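Local coordinates for thiamine-binding periplasmic protein (Escherichia coli, PDB 2QRY) that binds thiamine, thiamine phosphate and thiamine diphosphate tightly in the periplasm and serves the ThiBPQ ABC transporter in thiamine import, at residues S217-P222 against W283-A288; H225-K230 against T291-F296; Y127-Y132 against Y234-F239. One frame throughout, in Å; residues are numbered along the deposited sequence.

Contact 1: residues S217-P222 against W283-A288; sequences SYTTSP and WMYPVA. With TPS (thiamin phosphate), chain E.
Thr220 OG1 donates a hydrogen bond of 2.6 Å to Trp283 O, the one direct polar link between the two segments. The hydroxyl comes from above the carbonyl plane, 42° out of it, and a chi1 of 46° sets OG1 between the backbone N and the carbonyl carbon of Thr220. The same rotation puts Thr220 CG2 anti to the carbonyl carbon and over the face of the Tyr285 ring, 3.9 Å from its centroid, as a CH-pi contact. Beyond the phenol, a water lying in the plane of the Tyr285 ring bridges Tyr285 OH and Thr219 OG1. In this two-lobed solute-binding fold the two segments line the thiamin phosphate pocket, and Tyr218, Thr219, Thr220 and Ser221 belong to the thiamine-binding site. Residues Tyr218 to Ser221 form a type I beta turn between strand 214-218 and helix 221-229. On its ligand side Ser221 OG donates to N1A of the pyrimidine at 2.9 Å while accepting from Ser217 OG and Tyr218 N, so three bonds fix its direction. Met284, deposited as selenomethionine, starts away from the turn but is bent at chi2 and chi3, which brings SE over one face of Tyr218, 3.4 Å from CD2, as a Met-aromatic contact. Tyr218 CE1 meets thiazolium C4 of thiamin phosphate at 3.6 Å, and its hydroxyl is held by Gln246. Trp283 CD1 lies over one face of the pyrimidine, 3.7 Å from N3A of thiamin phosphate.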
# COMPACT_ATOMS: atom_id res chain seq x y z
N SER A 217 4.14 -7.81 -4.09
CA SER A 217 2.83 -7.21 -4.35
C SER A 217 1.87 -7.50 -3.19
O SER A 217 2.26 -7.38 -2.02
CB SER A 217 2.26 -7.72 -5.67
OG SER A 217 1.21 -6.88 -6.13
N TYR A 218 0.64 -7.91 -3.49
CA TYR A 218 -0.34 -8.19 -2.44
C TYR A 218 -1.07 -9.53 -2.55
O TYR A 218 -1.25 -10.07 -3.65
CB TYR A 218 -1.39 -7.08 -2.40
CG TYR A 218 -0.86 -5.74 -1.98
CD1 TYR A 218 -0.18 -4.92 -2.88
CD2 TYR A 218 -1.08 -5.26 -0.69
CE1 TYR A 218 0.27 -3.66 -2.50
CE2 TYR A 218 -0.63 -4.00 -0.30
CZ TYR A 218 0.04 -3.21 -1.21
OH TYR A 218 0.48 -1.96 -0.85
N THR A 219 -1.53 -10.05 -1.41
CA THR A 219 -2.25 -11.33 -1.40
C THR A 219 -3.50 -11.25 -2.27
O THR A 219 -4.06 -12.27 -2.64
CB THR A 219 -2.71 -11.76 0.02
OG1 THR A 219 -3.53 -10.73 0.60
CG2 THR A 219 -1.51 -12.03 0.91
N THR A 220 -3.92 -10.03 -2.58
CA THR A 220 -5.12 -9.79 -3.37
C THR A 220 -4.84 -9.53 -4.86
O THR A 220 -5.78 -9.42 -5.66
CB THR A 220 -5.91 -8.58 -2.80
OG1 THR A 220 -5.00 -7.50 -2.53
CG2 THR A 220 -6.65 -8.97 -1.51
N SER A 221 -3.57 -9.44 -5.23
CA SER A 221 -3.25 -9.18 -6.62
C SER A 221 -3.82 -10.22 -7.59
O SER A 221 -4.23 -9.88 -8.70
CB SER A 221 -1.73 -9.07 -6.81
OG SER A 221 -1.22 -7.94 -6.13
N PRO A 222 -3.85 -11.50 -7.19
CA PRO A 222 -4.40 -12.48 -8.13
C PRO A 222 -5.84 -12.19 -8.52
O PRO A 222 -6.26 -12.48 -9.63
CB PRO A 222 -4.26 -13.80 -7.37
CG PRO A 222 -3.00 -13.57 -6.53
CD PRO A 222 -3.22 -12.15 -6.02
N TRP A 283 -8.02 -3.35 -5.53
CA TRP A 283 -7.70 -4.74 -5.25
C TRP A 283 -7.09 -4.89 -3.85
O TRP A 283 -5.95 -5.31 -3.67
CB TRP A 283 -6.75 -5.27 -6.33
CG TRP A 283 -7.39 -5.14 -7.68
CD1 TRP A 283 -7.16 -4.16 -8.60
CD2 TRP A 283 -8.45 -5.94 -8.19
NE1 TRP A 283 -8.03 -4.30 -9.66
CE2 TRP A 283 -8.83 -5.38 -9.43
CE3 TRP A 283 -9.13 -7.07 -7.72
CZ2 TRP A 283 -9.86 -5.92 -10.22
CZ3 TRP A 283 -10.16 -7.61 -8.50
CH2 TRP A 283 -10.51 -7.03 -9.73
N MSE A 284 -7.89 -4.51 -2.87
CA MSE A 284 -7.53 -4.56 -1.46
C MSE A 284 -8.83 -4.84 -0.70
O MSE A 284 -9.91 -4.74 -1.28
CB MSE A 284 -6.98 -3.19 -1.02
CG MSE A 284 -5.66 -2.80 -1.66
SE MSE A 284 -4.18 -3.84 -0.97
CE MSE A 284 -3.82 -2.81 0.65
N TYR A 285 -8.72 -5.19 0.58
CA TYR A 285 -9.92 -5.46 1.38
C TYR A 285 -10.48 -4.13 1.89
O TYR A 285 -9.74 -3.31 2.44
CB TYR A 285 -9.59 -6.38 2.55
CG TYR A 285 -9.18 -7.77 2.14
CD1 TYR A 285 -10.11 -8.66 1.61
CD2 TYR A 285 -7.86 -8.19 2.25
CE1 TYR A 285 -9.73 -9.94 1.20
CE2 TYR A 285 -7.47 -9.47 1.85
CZ TYR A 285 -8.41 -10.33 1.32
OH TYR A 285 -8.03 -11.59 0.91
N PRO A 286 -11.79 -3.90 1.71
CA PRO A 286 -12.45 -2.67 2.16
C PRO A 286 -12.41 -2.52 3.68
O PRO A 286 -12.23 -3.49 4.42
CB PRO A 286 -13.87 -2.83 1.64
CG PRO A 286 -13.72 -3.73 0.47
CD PRO A 286 -12.73 -4.75 0.97
N VAL A 287 -12.61 -1.29 4.13
CA VAL A 287 -12.60 -0.98 5.54
C VAL A 287 -14.03 -1.04 6.09
O VAL A 287 -14.24 -1.13 7.30
CB VAL A 287 -11.96 0.40 5.78
CG1 VAL A 287 -12.89 1.50 5.32
CG2 VAL A 287 -11.60 0.55 7.21
N ALA A 288 -15.01 -0.98 5.19
CA ALA A 288 -16.42 -1.06 5.56
C ALA A 288 -16.92 -2.42 5.10
O ALA A 288 -16.42 -2.96 4.10
CB ALA A 288 -17.22 0.04 4.89
CM2 TPS E . -3.11 -6.14 -9.49
N3 TPS E . -1.79 -1.73 -4.79
C2 TPS E . -0.92 -1.75 -5.78
S1 TPS E . 0.26 -0.59 -5.32
C5 TPS E . -0.46 -0.11 -3.78
C4 TPS E . -1.59 -0.89 -3.74
CM4 TPS E . -2.55 -0.82 -2.56
C6 TPS E . 0.13 0.91 -2.85
C7 TPS E . 1.32 1.39 -3.68
O7 TPS E . 2.14 2.36 -3.02
N1A TPS E . -2.65 -5.68 -7.12
C2A TPS E . -3.09 -5.21 -8.30
N3A TPS E . -3.51 -3.96 -8.43
C4A TPS E . -3.51 -3.10 -7.38
N4A TPS E . -3.95 -1.80 -7.55
C5A TPS E . -3.04 -3.56 -6.11
C6A TPS E . -2.61 -4.90 -6.03
C7A TPS E . -3.00 -2.66 -4.85
P1 TPS E . 3.32 2.74 -4.06
O1 TPS E . 4.05 1.44 -4.50
O2 TPS E . 4.32 3.79 -3.43
O3 TPS E . 2.68 3.37 -5.31
O HOH W 1 -5.55 -12.33 1.48

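Contact 2: residues H225-K230 against T291-F296; sequences HILEEK and TLPAGF
Helix 221-229 passes the turn at Pro293-Phe296 with Leu227 abreast of Gly295, their CA atoms 6.6 Å apart, and no hydrogen bond joins the two backbones. The turn is closed on its own by Phe296 N donating to Pro293 O at 3.2 Å. Gly295 sits at its third position with phi 123°, a conformation that suits glycine, and the bare CA leaves room for the leucine opposite. Leu227 takes part in three of the four residue contacts. Leu227 CD2 presses on Pro293 CB at 3.4 Å, tighter than usual for two carbons, with the two side chains crossing at about a right angle. CG of Leu227 lies 3.7 Å from Ala294 O, and CD1 of the same leucine reaches over Gly295 CA at 4.2 Å. This is surface packing on the lobe that carries the helix: a long loop between strands 285-286 and 305-306 is laid against helix 221-229 at Ile226 and Leu227, while the other end of the helix faces the ligand pocket. Leu227 and Pro293 both touch Thr280 of helix 278-281, and Leu227 also rests on Trp283. Ile226, one residue earlier in the helix, keeps CD1 extended (chi2 177°) and brings it 4.0 Å from Gly295 O. Near the helix end, Lys230 folds back so that NZ donates to Leu227 O at 3.1 Å, in the carbonyl plane.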
# COMPACT_ATOMS: atom_id res chain seq x y z
N HIS A 225 -6.40 -10.41 -11.89
CA HIS A 225 -6.36 -11.27 -13.05
C HIS A 225 -7.56 -12.21 -13.15
O HIS A 225 -8.07 -12.47 -14.24
CB HIS A 225 -5.07 -12.07 -13.07
CG HIS A 225 -3.84 -11.22 -13.17
ND1 HIS A 225 -3.16 -10.75 -12.07
CD2 HIS A 225 -3.18 -10.74 -14.25
CE1 HIS A 225 -2.14 -10.01 -12.47
NE2 HIS A 225 -2.13 -9.99 -13.78
N ILE A 226 -8.03 -12.71 -12.01
CA ILE A 226 -9.18 -13.61 -12.03
C ILE A 226 -10.43 -12.92 -12.60
O ILE A 226 -11.00 -13.37 -13.59
CB ILE A 226 -9.51 -14.12 -10.61
CG1 ILE A 226 -8.34 -14.95 -10.06
CG2 ILE A 226 -10.79 -14.97 -10.64
CD1 ILE A 226 -8.55 -15.44 -8.63
N LEU A 227 -10.84 -11.82 -11.98
CA LEU A 227 -12.03 -11.08 -12.41
C LEU A 227 -11.93 -10.33 -13.75
O LEU A 227 -12.82 -10.44 -14.60
CB LEU A 227 -12.46 -10.08 -11.32
CG LEU A 227 -13.04 -10.59 -9.99
CD1 LEU A 227 -11.94 -11.12 -9.07
CD2 LEU A 227 -13.76 -9.43 -9.30
N GLU A 228 -10.86 -9.57 -13.92
CA GLU A 228 -10.67 -8.77 -15.13
C GLU A 228 -10.20 -9.51 -16.38
O GLU A 228 -10.55 -9.12 -17.49
CB GLU A 228 -9.70 -7.62 -14.83
CG GLU A 228 -10.14 -6.69 -13.72
CD GLU A 228 -11.47 -6.03 -14.01
OE1 GLU A 228 -11.69 -5.64 -15.17
OE2 GLU A 228 -12.29 -5.89 -13.07
N GLU A 229 -9.40 -10.56 -16.21
CA GLU A 229 -8.89 -11.29 -17.36
C GLU A 229 -9.33 -12.76 -17.39
O GLU A 229 -8.98 -13.50 -18.31
CB GLU A 229 -7.36 -11.20 -17.39
CG GLU A 229 -6.83 -9.78 -17.22
CD GLU A 229 -5.32 -9.68 -17.36
OE1 GLU A 229 -4.61 -10.49 -16.73
OE2 GLU A 229 -4.86 -8.79 -18.10
N LYS A 230 -10.10 -13.18 -16.39
CA LYS A 230 -10.55 -14.56 -16.33
C LYS A 230 -9.36 -15.52 -16.33
O LYS A 230 -9.39 -16.56 -16.99
CB LYS A 230 -11.47 -14.88 -17.52
CG LYS A 230 -12.95 -14.78 -17.23
CD LYS A 230 -13.34 -13.42 -16.65
CE LYS A 230 -14.83 -13.37 -16.32
NZ LYS A 230 -15.21 -12.12 -15.60
N THR A 291 -19.71 -5.76 0.09
CA THR A 291 -19.64 -7.11 -0.45
C THR A 291 -18.43 -7.30 -1.36
O THR A 291 -18.24 -6.55 -2.32
CB THR A 291 -20.93 -7.45 -1.24
OG1 THR A 291 -21.00 -6.64 -2.42
CG2 THR A 291 -22.16 -7.21 -0.38
N LEU A 292 -17.62 -8.30 -1.04
CA LEU A 292 -16.44 -8.58 -1.84
C LEU A 292 -16.87 -9.28 -3.12
O LEU A 292 -17.78 -10.10 -3.12
CB LEU A 292 -15.47 -9.48 -1.07
CG LEU A 292 -14.97 -8.97 0.28
CD1 LEU A 292 -13.87 -9.89 0.79
CD2 LEU A 292 -14.44 -7.56 0.13
N PRO A 293 -16.22 -8.95 -4.24
CA PRO A 293 -16.54 -9.55 -5.54
C PRO A 293 -16.31 -11.04 -5.51
O PRO A 293 -15.40 -11.53 -4.84
CB PRO A 293 -15.55 -8.86 -6.49
CG PRO A 293 -15.28 -7.55 -5.83
CD PRO A 293 -15.15 -7.94 -4.38
N ALA A 294 -17.15 -11.79 -6.23
CA ALA A 294 -16.96 -13.23 -6.30
C ALA A 294 -15.58 -13.34 -6.92
O ALA A 294 -15.26 -12.61 -7.86
CB ALA A 294 -18.01 -13.85 -7.21
N GLY A 295 -14.75 -14.23 -6.38
CA GLY A 295 -13.40 -14.37 -6.91
C GLY A 295 -12.39 -14.16 -5.81
O GLY A 295 -11.34 -14.80 -5.78
N PHE A 296 -12.71 -13.25 -4.89
CA PHE A 296 -11.83 -12.97 -3.77
C PHE A 296 -11.71 -14.21 -2.88
O PHE A 296 -10.70 -14.39 -2.20
CB PHE A 296 -12.36 -11.80 -2.94
CG PHE A 296 -11.72 -10.47 -3.26
CD1 PHE A 296 -11.68 -10.00 -4.57
CD2 PHE A 296 -11.18 -9.69 -2.25
CE1 PHE A 296 -11.11 -8.75 -4.87
CE2 PHE A 296 -10.61 -8.45 -2.54
CZ PHE A 296 -10.58 -7.98 -3.85

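Contact 3: residues Y127-Y132 against Y234-F239; sequences YFAFVY and YAAANF
Val131 and Ala236 face each other as a non-hydrogen-bonded pair, with CA atoms 4.3 Å apart, in an antiparallel strand pair within the mixed beta sheet of the solute-binding fold; the next pair, Tyr132 with Ala235, is the hydrogen-bonded kind. Strand 234-236 thus flanks strand 121-133, whose opposite margin is taken by strand 214-218 through backbone bonds of Ala129 with Ser217 and Val131 with Val215. The pairing rests on Tyr132 N to Ala235 O, the return bond from Ala235 N to Tyr132 O, and Ala237 N to Phe130 O at 2.9 Å, all close to straight.

The alanines of 234-239 make a low surface on which larger side chains settle. On the face of Val131, the small methyls of Ala129 and Ala236 meet at 4.0 Å, with Val131 CG2 beside Ala236 CB; Tyr204 and Phe207 of helix 200-208 lie against the valine there. On the other face the bump is Tyr132. A chi1 of 64° folds the Tyr132 ring back across the neighbouring strand, where it fills the shallow hollow between Ala235 and Ala237: Tyr132 OH comes 4.0 Å from Ala235 CB, and Tyr132 CE1 lies 3.9 Å from Ala237 CB. The peptide Ala237 N lies at the edge of the ring.

Farther along, Phe130 and Phe239 meet obliquely, CD1 of the first 3.8 Å from CE2 of the second. The other bond between Phe130 and Ala237 runs through a water, which accepts from Phe130 N and donates to Ala237 O at 2.8 Å, while hanging over the rim of one face of Phe239.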
# COMPACT_ATOMS: atom_id res chain seq x y z
N TYR A 127 -2.27 -7.48 2.54
CA TYR A 127 -1.07 -8.14 3.01
C TYR A 127 -0.06 -8.25 1.88
O TYR A 127 -0.37 -8.76 0.80
CB TYR A 127 -1.43 -9.53 3.53
CG TYR A 127 -2.50 -9.50 4.60
CD1 TYR A 127 -2.17 -9.25 5.93
CD2 TYR A 127 -3.85 -9.68 4.27
CE1 TYR A 127 -3.16 -9.18 6.92
CE2 TYR A 127 -4.84 -9.61 5.25
CZ TYR A 127 -4.48 -9.36 6.57
OH TYR A 127 -5.45 -9.29 7.54
N PHE A 128 1.15 -7.76 2.14
CA PHE A 128 2.20 -7.83 1.14
C PHE A 128 2.58 -9.28 0.92
O PHE A 128 2.65 -10.08 1.86
CB PHE A 128 3.44 -7.04 1.60
CG PHE A 128 3.16 -5.60 1.91
CD1 PHE A 128 2.68 -4.74 0.93
CD2 PHE A 128 3.37 -5.11 3.20
CE1 PHE A 128 2.42 -3.41 1.21
CE2 PHE A 128 3.11 -3.78 3.49
CZ PHE A 128 2.63 -2.93 2.50
N ALA A 129 2.84 -9.63 -0.33
CA ALA A 129 3.21 -10.98 -0.68
C ALA A 129 3.87 -11.00 -2.05
O ALA A 129 3.66 -10.11 -2.87
CB ALA A 129 1.98 -11.87 -0.68
N PHE A 130 4.68 -12.03 -2.30
CA PHE A 130 5.32 -12.17 -3.59
C PHE A 130 4.40 -12.91 -4.54
O PHE A 130 3.92 -14.00 -4.23
CB PHE A 130 6.65 -12.91 -3.46
CG PHE A 130 7.75 -12.08 -2.88
CD1 PHE A 130 7.96 -12.04 -1.51
CD2 PHE A 130 8.57 -11.33 -3.71
CE1 PHE A 130 8.99 -11.27 -0.97
CE2 PHE A 130 9.60 -10.55 -3.17
CZ PHE A 130 9.81 -10.52 -1.80
N VAL A 131 4.14 -12.29 -5.69
CA VAL A 131 3.28 -12.89 -6.71
C VAL A 131 4.13 -13.55 -7.79
O VAL A 131 5.20 -13.06 -8.13
CB VAL A 131 2.38 -11.84 -7.36
CG1 VAL A 131 1.71 -12.42 -8.60
CG2 VAL A 131 1.34 -11.36 -6.37
N TYR A 132 3.64 -14.68 -8.31
CA TYR A 132 4.32 -15.41 -9.37
C TYR A 132 3.31 -16.02 -10.35
O TYR A 132 2.10 -15.98 -10.11
CB TYR A 132 5.20 -16.53 -8.80
CG TYR A 132 4.42 -17.61 -8.07
CD1 TYR A 132 3.99 -17.42 -6.76
CD2 TYR A 132 4.09 -18.80 -8.72
CE1 TYR A 132 3.23 -18.40 -6.10
CE2 TYR A 132 3.33 -19.79 -8.07
CZ TYR A 132 2.91 -19.58 -6.77
OH TYR A 132 2.17 -20.54 -6.13
N TYR A 234 -2.03 -16.71 -11.90
CA TYR A 234 -1.18 -15.91 -11.01
C TYR A 234 -1.55 -16.18 -9.57
O TYR A 234 -2.72 -16.36 -9.24
CB TYR A 234 -1.31 -14.42 -11.31
CG TYR A 234 -0.76 -14.02 -12.65
CD1 TYR A 234 -1.61 -13.80 -13.74
CD2 TYR A 234 0.61 -13.95 -12.86
CE1 TYR A 234 -1.10 -13.52 -15.00
CE2 TYR A 234 1.14 -13.68 -14.13
CZ TYR A 234 0.28 -13.47 -15.19
OH TYR A 234 0.80 -13.25 -16.44
N ALA A 235 -0.55 -16.21 -8.69
CA ALA A 235 -0.80 -16.47 -7.29
C ALA A 235 0.18 -15.75 -6.38
O ALA A 235 1.28 -15.37 -6.79
CB ALA A 235 -0.72 -17.97 -7.03
N ALA A 236 -0.25 -15.54 -5.14
CA ALA A 236 0.56 -14.89 -4.12
C ALA A 236 1.02 -16.02 -3.21
O ALA A 236 0.19 -16.74 -2.65
CB ALA A 236 -0.28 -13.88 -3.35
N ALA A 237 2.33 -16.17 -3.06
CA ALA A 237 2.88 -17.23 -2.22
C ALA A 237 2.61 -16.96 -0.74
O ALA A 237 2.92 -15.89 -0.22
CB ALA A 237 4.36 -17.37 -2.47
N ASN A 238 2.01 -17.95 -0.08
CA ASN A 238 1.67 -17.85 1.33
C ASN A 238 2.87 -18.34 2.15
O ASN A 238 3.17 -19.53 2.15
CB ASN A 238 0.42 -18.70 1.61
CG ASN A 238 -0.18 -18.44 2.99
OD1 ASN A 238 -0.18 -17.32 3.50
ND2 ASN A 238 -0.74 -19.49 3.59
N PHE A 239 3.57 -17.42 2.82
CA PHE A 239 4.74 -17.80 3.61
C PHE A 239 4.43 -18.17 5.06
O PHE A 239 3.58 -17.56 5.70
CB PHE A 239 5.80 -16.70 3.56
CG PHE A 239 6.41 -16.49 2.19
CD1 PHE A 239 6.26 -17.45 1.19
CD2 PHE A 239 7.15 -15.34 1.91
CE1 PHE A 239 6.83 -17.28 -0.06
CE2 PHE A 239 7.73 -15.16 0.65
CZ PHE A 239 7.56 -16.13 -0.34
O HOH W 2 4.95 -14.00 -0.21

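Along the chain the segments come in the order 127-132, 217-222, 225-230, 234-239, 283-288 and 291-296, so the segments of any two contacts alternate. Contact 1 is the nearest neighbour of both others, its centre about 11 Å from that of contact 2 and about 12 Å from that of contact 3, whereas the centres of contacts 2 and 3 are about 16 Å apart. Contacts 1 and 2 share helix 221-229, and strand 234-236 of contact 3 follows it. Strand 121-133 is the sheet partner of 214-218, 234-236 and 285-286, which ties contacts 1 and 3 together. Contact 1 touches contact 2 where Pro286 meets Leu292 and Tyr285 meets Phe296, joining the pocket residues to loop 291-296 as well as to the sheet.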